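Local coordinates for P protein (Mumps virus, PDB 3BBZ) that serves as the viral phosphoprotein, whose C-terminal domain, the part described here, binds the nucleocapsid and so probably brings the polymerase to its template during replication, at residues V5-M10 against D39-I44. The protein carries 1 engineered substitution. Residues are numbered along the deposited sequence; the frame is centred on the assembly and turned at random.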
loop_
_atom_site.group_PDB
_atom_site.type_symbol
_atom_site.label_atom_id
_atom_site.label_comp_id
_atom_site.label_asym_id
_atom_site.label_seq_id
_atom_site.Cartn_x
_atom_site.Cartn_y
_atom_site.Cartn_z
ATOM N N VAL A 5 -6.721 -3.446 -6.106
ATOM C CA VAL A 5 -7.818 -2.497 -5.831
ATOM C C VAL A 5 -7.948 -2.341 -4.329
ATOM O O VAL A 5 -7.961 -1.224 -3.839
ATOM C CB VAL A 5 -9.154 -2.952 -6.443
ATOM C CG1 VAL A 5 -10.315 -1.966 -6.133
ATOM C CG2 VAL A 5 -8.959 -3.168 -7.973
ATOM N N MET A 6 -8.003 -3.472 -3.617
ATOM C CA MET A 6 -8.089 -3.496 -2.155
ATOM C C MET A 6 -6.956 -2.722 -1.503
ATOM O O MET A 6 -7.207 -1.893 -0.626
ATOM C CB MET A 6 -8.062 -4.950 -1.636
ATOM C CG MET A 6 -9.308 -5.796 -1.867
ATOM S SD MET A 6 -10.862 -4.904 -1.607
ATOM C CE MET A 6 -11.277 -4.316 -3.268
ATOM N N ILE A 7 -5.706 -2.990 -1.911
ATOM C CA ILE A 7 -4.527 -2.289 -1.322
ATOM C C ILE A 7 -4.487 -0.825 -1.746
ATOM O O ILE A 7 -4.086 0.008 -0.935
ATOM C CB ILE A 7 -3.170 -3.020 -1.573
ATOM C CG1 ILE A 7 -3.241 -4.489 -1.083
ATOM C CG2 ILE A 7 -1.962 -2.282 -0.907
ATOM C CD1 ILE A 7 -2.161 -5.417 -1.749
ATOM N N THR A 8 -4.941 -0.474 -2.958
ATOM C CA THR A 8 -5.051 0.951 -3.296
ATOM C C THR A 8 -6.033 1.658 -2.352
ATOM O O THR A 8 -5.751 2.743 -1.916
ATOM C CB THR A 8 -5.417 1.236 -4.749
ATOM O OG1 THR A 8 -4.494 0.559 -5.589
ATOM C CG2 THR A 8 -5.362 2.744 -5.067
ATOM N N LYS A 9 -7.153 1.001 -2.013
ATOM C CA LYS A 9 -8.114 1.571 -1.067
ATOM C C LYS A 9 -7.562 1.620 0.327
ATOM O O LYS A 9 -7.849 2.581 1.063
ATOM C CB LYS A 9 -9.427 0.780 -1.098
ATOM C CG LYS A 9 -10.111 0.842 -2.495
ATOM C CD LYS A 9 -11.419 0.179 -2.567
ATOM C CE LYS A 9 -12.497 0.936 -1.723
ATOM N NZ LYS A 9 -12.594 2.397 -2.046
ATOM N N MET A 10 -6.764 0.620 0.707
ATOM C CA MET A 10 -6.057 0.692 1.989
ATOM C C MET A 10 -5.201 1.927 2.128
ATOM O O MET A 10 -5.164 2.550 3.170
ATOM C CB MET A 10 -5.207 -0.551 2.288
ATOM C CG MET A 10 -6.027 -1.769 2.654
ATOM S SD MET A 10 -4.904 -3.149 2.857
ATOM C CE MET A 10 -5.997 -4.510 2.699
ATOM N N ASP A 39 4.096 -7.712 1.941
ATOM C CA ASP A 39 5.081 -6.782 2.494
ATOM C C ASP A 39 4.591 -5.323 2.409
ATOM O O ASP A 39 4.739 -4.558 3.358
ATOM C CB ASP A 39 6.396 -6.923 1.765
ATOM C CG ASP A 39 7.142 -8.220 2.093
ATOM O OD1 ASP A 39 6.640 -9.093 2.866
ATOM O OD2 ASP A 39 8.247 -8.341 1.515
ATOM N N ILE A 40 3.957 -4.959 1.302
ATOM C CA ILE A 40 3.329 -3.639 1.191
ATOM C C ILE A 40 2.183 -3.466 2.193
ATOM O O ILE A 40 2.148 -2.495 2.927
ATOM C CB ILE A 40 2.849 -3.371 -0.263
ATOM C CG1 ILE A 40 4.050 -3.362 -1.187
ATOM C CG2 ILE A 40 2.167 -1.983 -0.361
ATOM C CD1 ILE A 40 3.695 -3.422 -2.721
ATOM N N LYS A 41 1.281 -4.445 2.253
ATOM C CA LYS A 41 0.230 -4.507 3.279
ATOM C C LYS A 41 0.759 -4.428 4.701
ATOM O O LYS A 41 0.237 -3.643 5.525
ATOM C CB LYS A 41 -0.634 -5.761 3.080
ATOM C CG LYS A 41 -1.546 -5.610 1.833
ATOM C CD LYS A 41 -2.598 -6.701 1.748
ATOM C CE LYS A 41 -1.949 -8.033 1.542
ATOM N NZ LYS A 41 -3.059 -9.022 1.288
ATOM N N ARG A 42 1.823 -5.188 4.974
ATOM C CA ARG A 42 2.478 -5.124 6.285
ATOM C C ARG A 42 2.890 -3.666 6.597
ATOM O O ARG A 42 2.603 -3.158 7.686
ATOM C CB ARG A 42 3.706 -6.034 6.287
ATOM C CG ARG A 42 4.575 -5.942 7.502
ATOM C CD ARG A 42 5.996 -6.478 7.140
ATOM N NE ARG A 42 6.679 -5.600 6.189
ATOM C CZ ARG A 42 7.711 -5.970 5.423
ATOM N NH1 ARG A 42 8.179 -7.201 5.453
ATOM N NH2 ARG A 42 8.265 -5.083 4.608
ATOM N N ASP A 43 3.553 -2.991 5.651
ATOM C CA ASP A 43 3.998 -1.607 5.931
ATOM C C ASP A 43 2.875 -0.573 6.004
ATOM O O ASP A 43 3.025 0.377 6.745
ATOM C CB ASP A 43 5.110 -1.170 4.989
ATOM C CG ASP A 43 6.362 -2.016 5.169
ATOM O OD1 ASP A 43 6.581 -2.548 6.313
ATOM O OD2 ASP A 43 7.093 -2.180 4.171
ATOM N N ILE A 44 1.792 -0.731 5.237
ATOM C CA ILE A 44 0.567 0.086 5.376
ATOM C C ILE A 44 -0.046 -0.036 6.778
ATOM O O ILE A 44 -0.335 0.975 7.457
ATOM C CB ILE A 44 -0.498 -0.213 4.304
ATOM C CG1 ILE A 44 -0.017 0.246 2.948
ATOM C CG2 ILE A 44 -1.784 0.623 4.576
ATOM C CD1 ILE A 44 -0.786 -0.366 1.785
#
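Ile7 and Lys41 face each other where two short helical segments, 5-10 and 39-44, run nearly parallel, their axes 10.8 Å apart at closest approach and inclined by 20°. Ile7 CA and Lys41 CA are 7.0 Å apart; one turn on, Met10 CA and Ile44 CA are separated by 7.5 Å. No hydrogen bond crosses between the two segments; apolar contacts between side chains, the methylenes of Lys41 among them, join them.

Ile7 gives the largest single share of the contact, spread over its two branches. Its CG2, lying anti to the backbone N because chi1 is -54°, presses on the Ile44 CD1 methyl at 3.5 Å and more loosely on Ile40 CG2 at 4.2 Å. The other branch turns to Lys41, which crosses Ile7 at about a right angle: Ile7 CG1 comes within 3.6 Å of Lys41 CG, and CD1 also touches the lysine methylenes. Lys41 therefore acts here as a hydrocarbon; its chain bends about the CG-CD bond (chi3 -65°), and these are the two carbons that lie against Ile7. Met10 lies at the border, its extended chain bringing the CE methyl 4.2 Å from Lys41 CD, while its CB lies 4.3 Å from Ile44 CG2.

Arg42 and Asp43 take no part in the contact and pair with each other on 39-44, NE with OD1 and NH2 with OD2, while Asp43 OD2 also pairs with Arg27.

The segments belong to helices 3-14 and 34-47, the first and last of a compact three-helix bundle, and the intervening helix 18-29 completes the core: Leu28 packs on Ile7, Phe24 on Ile44, and the apolar interior is thus shared by all three helices of this nucleocapsid-binding domain.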